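Long-range contacts in glycerophosphoryl diester phosphodiesterase (Agrobacterium tumefaciens str. C58, PDB 3KS6), which belongs to the glycerophosphoryl diester phosphodiesterase family, has a TIM-barrel type of fold and binds a magnesium ion: residues Glu33-Leu38 with Asn101-Ile106; Arg134-Ser139 with Thr153-Trp158; Ser216-Ala221 with Thr235-Leu240; Val187-Ala192 with Trp210-Pro215. All blocks are in the same frame, centred on the assembly; numbering follows the deposited sequence.

Interaction 1. Residues Glu33-Leu38 with Asn101-Ile106; sequences EVEFDL and NFRCEI. With MG (magnesium ion), chain F.
Phe36 turns the edge of its ring to the face of Phe102, and CE1 of Phe36 comes within 3.6 Å of CG of Phe102. The pair is T-shaped, with ring planes 75° apart. A chi1 of 59° sets CG of Phe36 between its own backbone N and carbonyl carbon, and from there the ring reaches the neighbouring strand. Cys104 CA lies over one face of the Phe36 ring. Leu38 CD1 meets Cys104 SG at 3.5 Å, and Val34 CG1 packs beside the Phe102 ring. Leu91 of helix 88-95 closes in on both phenylalanines. This apolar side of the two parallel barrel strands is tightly packed.

The side with Glu33, Glu35, Asp37, Arg103 and Glu105 is looser and holds water. One water joins Glu33 OE1 to Arg103 NH1. Another joins Glu35 OE2 to Arg103 NE. Glu33 OE2 also makes a salt bridge with Arg4. Four backbone bonds join the strands firmly, among them Glu105 N to Phe36 O at 2.8 Å. A fifth, Leu38 N to Glu105 O, is weak at 3.4 Å.

Glu35 OE2, Asp37 OD1 and Glu105 OE1 each bind the magnesium ion. Two waters and an atom from elsewhere make six ligands. One of these waters donates to Glu35 OE1 and Asp37 OD2. Asp37 OD1 and Glu105 OE1 are 2.8 Å apart without a hydrogen bond, so the shared metal probably offsets their repulsion.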
loop_
_atom_site.group_PDB
_atom_site.type_symbol
_atom_site.label_atom_id
_atom_site.label_comp_id
_atom_site.label_asym_id
_atom_site.label_seq_id
_atom_site.Cartn_x
_atom_site.Cartn_y
_atom_site.Cartn_z
ATOM N N GLU A 33 -1.622 -6.630 -7.478
ATOM C CA GLU A 33 -2.127 -5.429 -6.810
ATOM C C GLU A 33 -1.322 -4.175 -7.119
ATOM O O GLU A 33 -0.150 -4.227 -7.488
ATOM C CB GLU A 33 -2.132 -5.632 -5.282
ATOM C CG GLU A 33 -3.067 -6.709 -4.790
ATOM C CD GLU A 33 -2.854 -7.080 -3.317
ATOM O OE1 GLU A 33 -2.034 -6.437 -2.643
ATOM O OE2 GLU A 33 -3.480 -8.047 -2.849
ATOM N N VAL A 34 -1.996 -3.050 -6.972
ATOM C CA VAL A 34 -1.361 -1.748 -6.975
ATOM C C VAL A 34 -1.541 -1.197 -5.575
ATOM O O VAL A 34 -2.644 -1.282 -5.015
ATOM C CB VAL A 34 -1.935 -0.794 -8.033
ATOM C CG1 VAL A 34 -3.399 -0.467 -7.773
ATOM C CG2 VAL A 34 -1.081 0.503 -8.137
ATOM N N GLU A 35 -0.446 -0.700 -4.978
ATOM C CA GLU A 35 -0.502 -0.082 -3.660
ATOM C C GLU A 35 -0.516 1.446 -3.783
ATOM O O GLU A 35 0.197 1.999 -4.605
ATOM C CB GLU A 35 0.657 -0.547 -2.761
ATOM C CG GLU A 35 0.452 -0.134 -1.268
ATOM C CD GLU A 35 1.024 1.231 -0.883
ATOM O OE1 GLU A 35 1.715 1.866 -1.680
ATOM O OE2 GLU A 35 0.752 1.690 0.255
ATOM N N PHE A 36 -1.288 2.116 -2.930
ATOM C CA PHE A 36 -1.342 3.566 -2.897
ATOM C C PHE A 36 -1.892 4.038 -1.558
ATOM O O PHE A 36 -2.525 3.270 -0.829
ATOM C CB PHE A 36 -2.227 4.080 -4.056
ATOM C CG PHE A 36 -3.631 3.546 -3.996
ATOM C CD1 PHE A 36 -3.912 2.287 -4.513
ATOM C CD2 PHE A 36 -4.642 4.259 -3.358
ATOM C CE1 PHE A 36 -5.162 1.762 -4.439
ATOM C CE2 PHE A 36 -5.918 3.739 -3.276
ATOM C CZ PHE A 36 -6.192 2.489 -3.841
ATOM N N ASP A 37 -1.635 5.311 -1.267
ATOM C CA ASP A 37 -2.024 5.963 -0.009
ATOM C C ASP A 37 -2.973 7.115 -0.383
ATOM O O ASP A 37 -2.916 7.639 -1.480
ATOM C CB ASP A 37 -0.788 6.539 0.684
ATOM C CG ASP A 37 0.430 5.641 0.562
ATOM O OD1 ASP A 37 0.502 4.597 1.268
ATOM O OD2 ASP A 37 1.324 5.971 -0.249
ATOM N N LEU A 38 -3.821 7.519 0.549
ATOM C CA LEU A 38 -4.858 8.512 0.266
ATOM C C LEU A 38 -4.877 9.565 1.348
ATOM O O LEU A 38 -4.614 9.247 2.509
ATOM C CB LEU A 38 -6.248 7.826 0.204
ATOM C CG LEU A 38 -6.522 6.712 -0.836
ATOM C CD1 LEU A 38 -7.955 6.097 -0.656
ATOM C CD2 LEU A 38 -6.329 7.246 -2.240
ATOM N N ASN A 101 -5.850 -5.482 -8.634
ATOM C CA ASN A 101 -6.720 -4.995 -7.588
ATOM C C ASN A 101 -6.008 -4.022 -6.678
ATOM O O ASN A 101 -4.840 -3.751 -6.882
ATOM C CB ASN A 101 -7.299 -6.163 -6.848
ATOM C CG ASN A 101 -8.244 -6.967 -7.722
ATOM O OD1 ASN A 101 -8.907 -6.426 -8.610
ATOM N ND2 ASN A 101 -8.301 -8.244 -7.477
ATOM N N PHE A 102 -6.733 -3.480 -5.697
ATOM C CA PHE A 102 -6.230 -2.362 -4.912
ATOM C C PHE A 102 -5.729 -2.813 -3.550
ATOM O O PHE A 102 -6.376 -3.652 -2.901
ATOM C CB PHE A 102 -7.370 -1.367 -4.629
ATOM C CG PHE A 102 -7.701 -0.373 -5.750
ATOM C CD1 PHE A 102 -6.980 -0.268 -6.918
ATOM C CD2 PHE A 102 -8.708 0.563 -5.525
ATOM C CE1 PHE A 102 -7.287 0.698 -7.871
ATOM C CE2 PHE A 102 -9.001 1.541 -6.491
ATOM C CZ PHE A 102 -8.281 1.579 -7.665
ATOM N N ARG A 103 -4.615 -2.213 -3.120
ATOM C CA ARG A 103 -4.108 -2.288 -1.758
ATOM C C ARG A 103 -4.046 -0.800 -1.305
ATOM O O ARG A 103 -3.164 -0.027 -1.703
ATOM C CB ARG A 103 -2.746 -3.001 -1.697
ATOM C CG ARG A 103 -2.043 -2.960 -0.317
ATOM C CD ARG A 103 -0.684 -3.511 -0.464
ATOM N NE ARG A 103 0.209 -3.302 0.671
ATOM C CZ ARG A 103 0.807 -4.265 1.363
ATOM N NH1 ARG A 103 0.674 -5.563 1.053
ATOM N NH2 ARG A 103 1.640 -3.910 2.326
ATOM N N CYS A 104 -5.030 -0.416 -0.526
ATOM C CA CYS A 104 -5.240 0.969 -0.136
ATOM C C CYS A 104 -4.703 1.246 1.266
ATOM O O CYS A 104 -5.175 0.637 2.210
ATOM C CB CYS A 104 -6.761 1.230 -0.180
ATOM S SG CYS A 104 -7.254 2.872 0.358
ATOM N N GLU A 105 -3.782 2.188 1.419
ATOM C CA GLU A 105 -3.246 2.508 2.758
ATOM C C GLU A 105 -3.875 3.760 3.317
ATOM O O GLU A 105 -3.929 4.781 2.640
ATOM C CB GLU A 105 -1.713 2.664 2.743
ATOM C CG GLU A 105 -1.133 2.699 4.155
ATOM C CD GLU A 105 0.368 2.881 4.196
ATOM O OE1 GLU A 105 1.061 2.579 3.183
ATOM O OE2 GLU A 105 0.846 3.393 5.245
ATOM N N ILE A 106 -4.334 3.658 4.549
ATOM C CA ILE A 106 -4.911 4.763 5.326
ATOM C C ILE A 106 -3.798 5.379 6.176
ATOM O O ILE A 106 -3.269 4.737 7.116
ATOM C CB ILE A 106 -6.016 4.241 6.257
ATOM C CG1 ILE A 106 -7.099 3.529 5.456
ATOM C CG2 ILE A 106 -6.655 5.411 7.064
ATOM C CD1 ILE A 106 -7.749 4.451 4.379
HETATM MG MG MG F . 1.859 3.033 1.364
HETATM O O HOH W 1 -1.850 -6.598 0.116
HETATM O O HOH W 2 0.127 -0.614 1.949
HETATM O O HOH W 3 2.761 3.758 -0.415
HETATM O O HOH W 4 3.237 4.173 2.445
#

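Interaction 2. Residues Arg134-Ser139 with Thr153-Trp158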
loop_
_atom_site.group_PDB
_atom_site.type_symbol
_atom_site.label_atom_id
_atom_site.label_comp_id
_atom_site.label_asym_id
_atom_site.label_seq_id
_atom_site.Cartn_x
_atom_site.Cartn_y
_atom_site.Cartn_z
ATOM N N ARG A 134 -12.865 -4.926 -4.723
ATOM C CA ARG A 134 -11.534 -5.256 -5.197
ATOM C C ARG A 134 -10.450 -4.601 -4.361
ATOM O O ARG A 134 -9.335 -4.449 -4.823
ATOM C CB ARG A 134 -11.381 -4.837 -6.643
ATOM C CG ARG A 134 -12.328 -5.578 -7.595
ATOM C CD ARG A 134 -12.340 -4.962 -9.002
ATOM N NE ARG A 134 -11.024 -4.761 -9.581
ATOM C CZ ARG A 134 -10.786 -4.087 -10.699
ATOM N NH1 ARG A 134 -11.779 -3.543 -11.394
ATOM N NH2 ARG A 134 -9.539 -3.967 -11.116
ATOM N N THR A 135 -10.755 -4.244 -3.124
ATOM C CA THR A 135 -9.788 -3.525 -2.296
ATOM C C THR A 135 -9.435 -4.290 -1.008
ATOM O O THR A 135 -10.311 -4.889 -0.350
ATOM C CB THR A 135 -10.324 -2.119 -1.916
ATOM O OG1 THR A 135 -10.534 -1.366 -3.101
ATOM C CG2 THR A 135 -9.317 -1.354 -1.024
ATOM N N THR A 136 -8.139 -4.293 -0.706
ATOM C CA THR A 136 -7.592 -4.680 0.608
ATOM C C THR A 136 -7.108 -3.392 1.256
ATOM O O THR A 136 -6.521 -2.545 0.586
ATOM C CB THR A 136 -6.381 -5.650 0.440
ATOM O OG1 THR A 136 -6.868 -6.947 0.077
ATOM C CG2 THR A 136 -5.551 -5.761 1.711
ATOM N N PHE A 137 -7.331 -3.243 2.559
ATOM C CA PHE A 137 -6.923 -2.043 3.266
ATOM C C PHE A 137 -5.735 -2.319 4.171
ATOM O O PHE A 137 -5.650 -3.368 4.809
ATOM C CB PHE A 137 -8.060 -1.480 4.137
ATOM C CG PHE A 137 -9.233 -0.993 3.335
ATOM C CD1 PHE A 137 -9.264 0.313 2.858
ATOM C CD2 PHE A 137 -10.304 -1.827 3.092
ATOM C CE1 PHE A 137 -10.351 0.769 2.140
ATOM C CE2 PHE A 137 -11.404 -1.380 2.338
ATOM C CZ PHE A 137 -11.432 -0.066 1.898
ATOM N N SER A 138 -4.860 -1.329 4.289
ATOM C CA SER A 138 -3.671 -1.472 5.131
ATOM C C SER A 138 -3.473 -0.170 5.917
ATOM O O SER A 138 -3.981 0.854 5.515
ATOM C CB SER A 138 -2.438 -1.692 4.267
ATOM O OG SER A 138 -2.173 -0.575 3.429
ATOM N N SER A 139 -2.767 -0.247 7.046
ATOM C CA SER A 139 -2.396 0.958 7.790
ATOM C C SER A 139 -1.344 0.598 8.776
ATOM O O SER A 139 -1.324 -0.552 9.239
ATOM C CB SER A 139 -3.587 1.481 8.590
ATOM O OG SER A 139 -3.299 2.723 9.173
ATOM N N THR A 153 -16.045 -5.218 5.593
ATOM C CA THR A 153 -15.737 -6.620 5.666
ATOM C C THR A 153 -14.578 -6.959 4.734
ATOM O O THR A 153 -14.172 -8.114 4.677
ATOM C CB THR A 153 -16.954 -7.457 5.248
ATOM O OG1 THR A 153 -17.393 -6.993 3.966
ATOM C CG2 THR A 153 -18.060 -7.263 6.256
ATOM N N ARG A 154 -14.044 -5.965 4.007
ATOM C CA ARG A 154 -12.885 -6.190 3.143
ATOM C C ARG A 154 -11.656 -6.609 3.936
ATOM O O ARG A 154 -11.554 -6.301 5.108
ATOM C CB ARG A 154 -12.567 -4.946 2.291
ATOM C CG ARG A 154 -13.701 -4.528 1.298
ATOM C CD ARG A 154 -14.059 -5.681 0.357
ATOM N NE ARG A 154 -12.876 -6.153 -0.348
ATOM C CZ ARG A 154 -12.735 -7.344 -0.935
ATOM N NH1 ARG A 154 -13.705 -8.238 -0.939
ATOM N NH2 ARG A 154 -11.591 -7.646 -1.514
ATOM N N PRO A 155 -10.722 -7.324 3.297
ATOM C CA PRO A 155 -9.540 -7.730 4.034
ATOM C C PRO A 155 -8.732 -6.541 4.504
ATOM O O PRO A 155 -8.678 -5.541 3.807
ATOM C CB PRO A 155 -8.744 -8.525 3.012
ATOM C CG PRO A 155 -9.751 -8.939 1.965
ATOM C CD PRO A 155 -10.673 -7.790 1.907
ATOM N N ARG A 156 -8.129 -6.686 5.692
ATOM C CA ARG A 156 -7.267 -5.684 6.315
ATOM C C ARG A 156 -5.908 -6.303 6.648
ATOM O O ARG A 156 -5.836 -7.497 7.002
ATOM C CB ARG A 156 -7.885 -5.186 7.625
ATOM C CG ARG A 156 -9.203 -4.422 7.493
ATOM C CD ARG A 156 -10.047 -4.469 8.793
ATOM N NE ARG A 156 -10.653 -5.796 9.052
ATOM C CZ ARG A 156 -10.332 -6.622 10.057
ATOM N NH1 ARG A 156 -9.467 -6.273 10.985
ATOM N NH2 ARG A 156 -10.920 -7.811 10.153
ATOM N N LEU A 157 -4.852 -5.491 6.572
ATOM C CA LEU A 157 -3.541 -5.914 7.047
ATOM C C LEU A 157 -2.861 -4.760 7.793
ATOM O O LEU A 157 -2.908 -3.616 7.347
ATOM C CB LEU A 157 -2.654 -6.473 5.941
ATOM C CG LEU A 157 -1.966 -5.529 4.972
ATOM C CD1 LEU A 157 -0.603 -5.126 5.456
ATOM C CD2 LEU A 157 -1.832 -6.127 3.573
ATOM N N TRP A 158 -2.224 -5.121 8.906
ATOM C CA TRP A 158 -1.517 -4.185 9.768
ATOM C C TRP A 158 -0.066 -4.133 9.363
ATOM O O TRP A 158 0.648 -5.145 9.329
ATOM C CB TRP A 158 -1.679 -4.595 11.224
ATOM C CG TRP A 158 -1.036 -3.623 12.187
ATOM C CD1 TRP A 158 -0.907 -2.288 12.044
ATOM C CD2 TRP A 158 -0.450 -3.961 13.448
ATOM N NE1 TRP A 158 -0.241 -1.757 13.134
ATOM C CE2 TRP A 158 0.055 -2.778 14.003
ATOM C CE3 TRP A 158 -0.314 -5.160 14.158
ATOM C CZ2 TRP A 158 0.681 -2.748 15.256
ATOM C CZ3 TRP A 158 0.311 -5.133 15.370
ATOM C CH2 TRP A 158 0.794 -3.940 15.920
#
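Arg154 reaches across to the start of strand 135-139 and grips the carbonyl of Thr135. Its side chain crosses that of Phe137 at about a right angle. CB sits at the edge of the Phe137 ring, close to the ring plane and 3.8 Å from CE2 of Phe137. CG stays near that same CE2. CD passes 3.9 Å from Thr135 O. The chain is bent at chi2 (-57°) and chi3 (-56°), which folds the guanidinium back onto this oxygen. NE bonds Thr135 O at 2.9 Å, in the carbonyl plane. NH2 reaches the same oxygen at 3.3 Å, from above that plane. NE and NH2 together grip the one oxygen side-on, and it lies close to the guanidinium plane. Pro155 CD rests on one guanidinium face, and NH1 makes a long, weak ion pair with Glu133.

Further on, the two strands run parallel. Phe137 N bonds Pro155 O, and Leu157 N bonds Phe137 O at 2.9 Å. Ser139 N to Leu157 O is weak. Ser138 CB meets Leu157 CG at 3.9 Å on one face of the sheet. At the far end Trp158 CD1 lies 3.3 Å from Ser139 O, while Trp158 NE1 bonds the carbonyl of Phe140.

Helix 142-151 links the strands in a beta-alpha-beta unit and packs Leu148 on Phe137. Helix 118-128 adds Leu126 to the same ring, and strand 101-106 pairs with strand 135-139.

Interaction 3. Residues Ser216-Ala221 with Thr235-Leu240; sequences SQITKA and TLAIAL
Ile218 and Thr219 carry the contact from helix 216-221, and they meet Leu236, Ala237 and Leu240 of helix 235-240. The axes of the two short segments approach to 10.0 Å and make an angle of 46°.

Taken in order, Ser216 and Gln217 come first and face elsewhere. Ser216 OG pairs with Thr214 OG1. Gln217 OE1 accepts from the backbone N of His213 and of Thr214, just before its own helix begins.

Ile218 follows and points toward the other helix. Its two branches divide the work. CG1 lies beside the backbone N, with chi1 at -66°, and carries CD1 outward to the first turn of helix 235-240. There CD1 touches Leu236 CD2 at 3.9 Å and Ala237 CB at 4.0 Å. The other branch, CG2, meets Leu240 CD1 at 3.6 Å, one turn further on. The Ile218 and Leu240 side chains cross at about a right angle. The small Ala237 lets the CD1 methyl come within 4.0 Å of its CA.

Thr219 is next and takes a smaller part. Its OG1 stands 4.0 Å from Leu240 CD1, but its hydrogen bond goes back to Pro215 O in its own helix.

Lys220 and Ala221 do not touch helix 235-240. Ala221 packs on Phe229 of strand 228-231, the strand that also carries Thr231, which touches both Ile218 and Ala237.

Every contact between the two segments is apolar or van der Waals in kind. The pairing of these two outer helices of the barrel therefore rests, between these segments, on modest apolar contact of methyl groups.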
loop_
_atom_site.group_PDB
_atom_site.type_symbol
_atom_site.label_atom_id
_atom_site.label_comp_id
_atom_site.label_asym_id
_atom_site.label_seq_id
_atom_site.Cartn_x
_atom_site.Cartn_y
_atom_site.Cartn_z
ATOM N N SER A 216 17.937 -8.510 -4.383
ATOM C CA SER A 216 18.167 -9.375 -3.231
ATOM C C SER A 216 16.919 -9.412 -2.328
ATOM O O SER A 216 16.554 -10.468 -1.811
ATOM C CB SER A 216 19.395 -8.926 -2.426
ATOM O OG SER A 216 19.382 -7.528 -2.232
ATOM N N GLN A 217 16.307 -8.258 -2.134
ATOM C CA GLN A 217 15.099 -8.161 -1.288
ATOM C C GLN A 217 13.905 -8.890 -1.910
ATOM O O GLN A 217 13.193 -9.606 -1.244
ATOM C CB GLN A 217 14.728 -6.702 -1.094
ATOM C CG GLN A 217 15.586 -5.999 -0.091
ATOM C CD GLN A 217 15.321 -4.537 -0.055
ATOM O OE1 GLN A 217 15.006 -3.904 -1.076
ATOM N NE2 GLN A 217 15.458 -3.958 1.148
ATOM N N ILE A 218 13.692 -8.664 -3.203
ATOM C CA ILE A 218 12.674 -9.366 -3.954
ATOM C C ILE A 218 12.896 -10.875 -3.899
ATOM O O ILE A 218 11.964 -11.622 -3.598
ATOM C CB ILE A 218 12.598 -8.878 -5.421
ATOM C CG1 ILE A 218 12.117 -7.413 -5.500
ATOM C CG2 ILE A 218 11.696 -9.830 -6.253
ATOM C CD1 ILE A 218 12.357 -6.730 -6.844
ATOM N N THR A 219 14.133 -11.319 -4.141
ATOM C CA THR A 219 14.442 -12.757 -4.118
ATOM C C THR A 219 14.269 -13.337 -2.707
ATOM O O THR A 219 13.808 -14.461 -2.530
ATOM C CB THR A 219 15.885 -13.008 -4.654
ATOM O OG1 THR A 219 15.946 -12.640 -6.035
ATOM C CG2 THR A 219 16.262 -14.463 -4.456
ATOM N N LYS A 220 14.583 -12.544 -1.675
ATOM C CA LYS A 220 14.383 -13.013 -0.313
ATOM C C LYS A 220 12.889 -13.267 -0.066
ATOM O O LYS A 220 12.504 -14.290 0.498
ATOM C CB LYS A 220 14.923 -11.997 0.677
ATOM C CG LYS A 220 14.603 -12.261 2.115
ATOM C CD LYS A 220 15.185 -11.133 2.958
ATOM C CE LYS A 220 14.841 -11.309 4.404
ATOM N NZ LYS A 220 15.458 -10.208 5.216
ATOM N N ALA A 221 12.059 -12.321 -0.479
ATOM C CA ALA A 221 10.591 -12.426 -0.360
ATOM C C ALA A 221 10.058 -13.692 -1.068
ATOM O O ALA A 221 9.252 -14.466 -0.511
ATOM C CB ALA A 221 9.927 -11.114 -0.935
ATOM N N THR A 235 8.372 -4.244 -12.450
ATOM C CA THR A 235 8.803 -4.900 -13.683
ATOM C C THR A 235 9.858 -5.953 -13.346
ATOM O O THR A 235 9.754 -7.091 -13.767
ATOM C CB THR A 235 9.281 -3.860 -14.709
ATOM O OG1 THR A 235 8.190 -2.957 -15.033
ATOM C CG2 THR A 235 9.788 -4.564 -15.975
ATOM N N LEU A 236 10.829 -5.583 -12.510
ATOM C CA LEU A 236 11.872 -6.496 -12.032
ATOM C C LEU A 236 11.306 -7.599 -11.189
ATOM O O LEU A 236 11.701 -8.742 -11.330
ATOM C CB LEU A 236 12.945 -5.721 -11.234
ATOM C CG LEU A 236 14.045 -6.567 -10.556
ATOM C CD1 LEU A 236 14.878 -7.308 -11.623
ATOM C CD2 LEU A 236 14.929 -5.726 -9.639
ATOM N N ALA A 237 10.368 -7.270 -10.313
ATOM C CA ALA A 237 9.765 -8.255 -9.444
ATOM C C ALA A 237 9.047 -9.331 -10.264
ATOM O O ALA A 237 9.134 -10.507 -9.938
ATOM C CB ALA A 237 8.773 -7.599 -8.474
ATOM N N ILE A 238 8.330 -8.910 -11.281
ATOM C CA ILE A 238 7.626 -9.868 -12.161
ATOM C C ILE A 238 8.625 -10.806 -12.805
ATOM O O ILE A 238 8.416 -12.025 -12.829
ATOM C CB ILE A 238 6.777 -9.154 -13.201
ATOM C CG1 ILE A 238 5.560 -8.530 -12.487
ATOM C CG2 ILE A 238 6.288 -10.135 -14.317
ATOM C CD1 ILE A 238 4.727 -7.548 -13.304
ATOM N N ALA A 239 9.708 -10.248 -13.328
ATOM C CA ALA A 239 10.790 -11.035 -13.981
ATOM C C ALA A 239 11.428 -12.035 -13.036
ATOM O O ALA A 239 11.605 -13.218 -13.373
ATOM C CB ALA A 239 11.866 -10.111 -14.519
ATOM N N LEU A 240 11.803 -11.564 -11.853
ATOM C CA LEU A 240 12.398 -12.446 -10.853
ATOM C C LEU A 240 11.440 -13.536 -10.411
ATOM O O LEU A 240 11.865 -14.684 -10.188
ATOM C CB LEU A 240 12.856 -11.627 -9.636
ATOM C CG LEU A 240 14.120 -10.811 -9.811
ATOM C CD1 LEU A 240 14.411 -9.955 -8.596
ATOM C CD2 LEU A 240 15.280 -11.795 -10.075
#

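Interaction 4. Residues Val187-Ala192 with Trp210-Pro215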
loop_
_atom_site.group_PDB
_atom_site.type_symbol
_atom_site.label_atom_id
_atom_site.label_comp_id
_atom_site.label_asym_id
_atom_site.label_seq_id
_atom_site.Cartn_x
_atom_site.Cartn_y
_atom_site.Cartn_z
ATOM N N VAL A 187 5.542 -6.698 7.329
ATOM C CA VAL A 187 6.779 -6.165 7.889
ATOM C C VAL A 187 7.731 -5.727 6.770
ATOM O O VAL A 187 7.694 -6.269 5.625
ATOM C CB VAL A 187 7.495 -7.213 8.851
ATOM C CG1 VAL A 187 6.502 -7.762 9.909
ATOM C CG2 VAL A 187 8.135 -8.389 8.081
ATOM N N HIS A 188 8.627 -4.769 7.091
ATOM C CA HIS A 188 9.715 -4.390 6.182
ATOM C C HIS A 188 10.507 -5.649 5.827
ATOM O O HIS A 188 10.857 -6.427 6.704
ATOM C CB HIS A 188 10.646 -3.400 6.863
ATOM C CG HIS A 188 11.596 -2.692 5.942
ATOM N ND1 HIS A 188 12.591 -3.337 5.228
ATOM C CD2 HIS A 188 11.696 -1.386 5.622
ATOM C CE1 HIS A 188 13.248 -2.451 4.496
ATOM N NE2 HIS A 188 12.730 -1.260 4.721
ATOM N N ILE A 189 10.812 -5.833 4.544
ATOM C CA ILE A 189 11.526 -7.027 4.080
ATOM C C ILE A 189 12.827 -7.258 4.841
ATOM O O ILE A 189 13.202 -8.390 5.113
ATOM C CB ILE A 189 11.797 -6.934 2.518
ATOM C CG1 ILE A 189 12.376 -8.240 1.950
ATOM C CG2 ILE A 189 12.670 -5.734 2.168
ATOM C CD1 ILE A 189 11.593 -9.460 2.284
ATOM N N ASP A 190 13.531 -6.184 5.184
ATOM C CA ASP A 190 14.813 -6.315 5.897
ATOM C C ASP A 190 14.659 -6.822 7.334
ATOM O O ASP A 190 15.653 -7.204 7.921
ATOM C CB ASP A 190 15.621 -5.005 5.885
ATOM C CG ASP A 190 16.112 -4.598 4.489
ATOM O OD1 ASP A 190 16.167 -5.452 3.571
ATOM O OD2 ASP A 190 16.442 -3.405 4.353
ATOM N N THR A 191 13.436 -6.808 7.887
ATOM C CA THR A 191 13.141 -7.379 9.191
ATOM C C THR A 191 12.528 -8.791 9.156
ATOM O O THR A 191 12.291 -9.413 10.188
ATOM C CB THR A 191 12.253 -6.439 10.029
ATOM O OG1 THR A 191 10.918 -6.396 9.494
ATOM C CG2 THR A 191 12.873 -5.029 10.095
ATOM N N ALA A 192 12.290 -9.320 7.968
ATOM C CA ALA A 192 11.705 -10.620 7.802
ATOM C C ALA A 192 12.791 -11.674 7.794
ATOM O O ALA A 192 13.906 -11.420 7.335
ATOM C CB ALA A 192 10.927 -10.685 6.451
ATOM N N TRP A 210 6.946 -5.499 2.852
ATOM C CA TRP A 210 6.969 -4.245 2.112
ATOM C C TRP A 210 8.416 -3.733 2.039
ATOM O O TRP A 210 9.333 -4.272 2.691
ATOM C CB TRP A 210 5.997 -3.191 2.690
ATOM C CG TRP A 210 6.037 -3.031 4.172
ATOM C CD1 TRP A 210 5.365 -3.752 5.069
ATOM C CD2 TRP A 210 6.797 -2.055 4.913
ATOM N NE1 TRP A 210 5.658 -3.318 6.351
ATOM C CE2 TRP A 210 6.523 -2.262 6.270
ATOM C CE3 TRP A 210 7.662 -1.013 4.554
ATOM C CZ2 TRP A 210 7.120 -1.504 7.269
ATOM C CZ3 TRP A 210 8.232 -0.253 5.536
ATOM C CH2 TRP A 210 7.962 -0.496 6.882
ATOM N N ALA A 211 8.615 -2.785 1.155
ATOM C CA ALA A 211 9.913 -2.143 0.878
ATOM C C ALA A 211 10.914 -3.048 0.164
ATOM O O ALA A 211 12.115 -2.880 0.336
ATOM C CB ALA A 211 10.549 -1.494 2.161
ATOM N N ALA A 212 10.410 -3.994 -0.643
ATOM C CA ALA A 212 11.261 -4.951 -1.376
ATOM C C ALA A 212 11.594 -4.356 -2.734
ATOM O O ALA A 212 10.964 -4.673 -3.729
ATOM C CB ALA A 212 10.569 -6.245 -1.536
ATOM N N HIS A 213 12.586 -3.481 -2.758
ATOM C CA HIS A 213 12.900 -2.688 -3.956
ATOM C C HIS A 213 14.104 -3.162 -4.782
ATOM O O HIS A 213 14.195 -2.820 -5.968
ATOM C CB HIS A 213 13.109 -1.236 -3.549
ATOM C CG HIS A 213 11.983 -0.667 -2.753
ATOM N ND1 HIS A 213 10.654 -0.902 -3.043
ATOM C CD2 HIS A 213 11.991 0.129 -1.666
ATOM C CE1 HIS A 213 9.893 -0.252 -2.181
ATOM N NE2 HIS A 213 10.682 0.377 -1.326
ATOM N N THR A 214 14.971 -3.991 -4.200
ATOM C CA THR A 214 16.167 -4.523 -4.883
ATOM C C THR A 214 16.056 -6.014 -5.217
ATOM O O THR A 214 15.244 -6.731 -4.626
ATOM C CB THR A 214 17.418 -4.365 -3.964
ATOM O OG1 THR A 214 17.325 -5.297 -2.884
ATOM C CG2 THR A 214 17.531 -2.930 -3.396
ATOM N N PRO A 215 16.895 -6.512 -6.149
ATOM C CA PRO A 215 16.843 -7.912 -6.466
ATOM C C PRO A 215 17.010 -8.826 -5.296
ATOM O O PRO A 215 16.319 -9.844 -5.237
ATOM C CB PRO A 215 18.029 -8.100 -7.447
ATOM C CG PRO A 215 18.182 -6.794 -8.075
ATOM C CD PRO A 215 17.853 -5.797 -7.011
#
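The Trp210 indole lies flat over the backbone of strand 184-188, with Val187 C and His188 N on one face. Its chi1 of 46°, with CG between the backbone N and the carbonyl carbon, brings it there. His188 N is 3.4 Å from CE2 of Trp210. His188 CB stands over the six-membered ring on that face, a CH-pi contact. The His188 ring turns its edge to the indole in an offset edge-to-face pair, with planes 64° apart. One face of the His188 ring carries the methyl of Ala211, whose CB is 3.4 Å from His188 NE2. At the edge of the imidazole, in its plane, Asp190 N donates to ND1 at 3.0 Å, which helps to hold the ring's rotation. Trp210 NE1 donates to Gly186 O.

These are the C-terminal ends of two neighbouring parallel strands of the barrel. His188 and Trp210 form a parallel beta bridge. Trp210 N bonds Val187 O. Ile189 N bonds Trp210 O at 2.8 Å. Beyond this bridge residues 189-191 form a 3-10 turn, and Ala212 centres an inverse gamma turn. Ile189 CG2 meets Ala211 O at 3.4 Å. Pro162 of helix 162-179 touches both His188 and Trp210.

How the interactions relate
Along the chain the contacts come in the order 1, 2, 4, 3. Each closes before the next opens, so none nest or cross. Interaction 1 closes the longest loop, which holds two short strands and helices 69-74 and 88-95. Interaction 2 closes a loop around helix 142-151. Its strand 135-139 lies next to strand 101-106, and Cys104 N probably bonds Thr136 O. Interaction 4 spans helix 194-202 and strand 206-210. Interaction 3 spans strand 228-231. Lys220 NZ to Ile189 O and Gln217 NE2 to Asp190 OD1 are probable bonds joining interactions 3 and 4. Interactions 1 and 2 lie in the sheet, interaction 4 where its strands give way to loops, and interaction 3 joins outer helices.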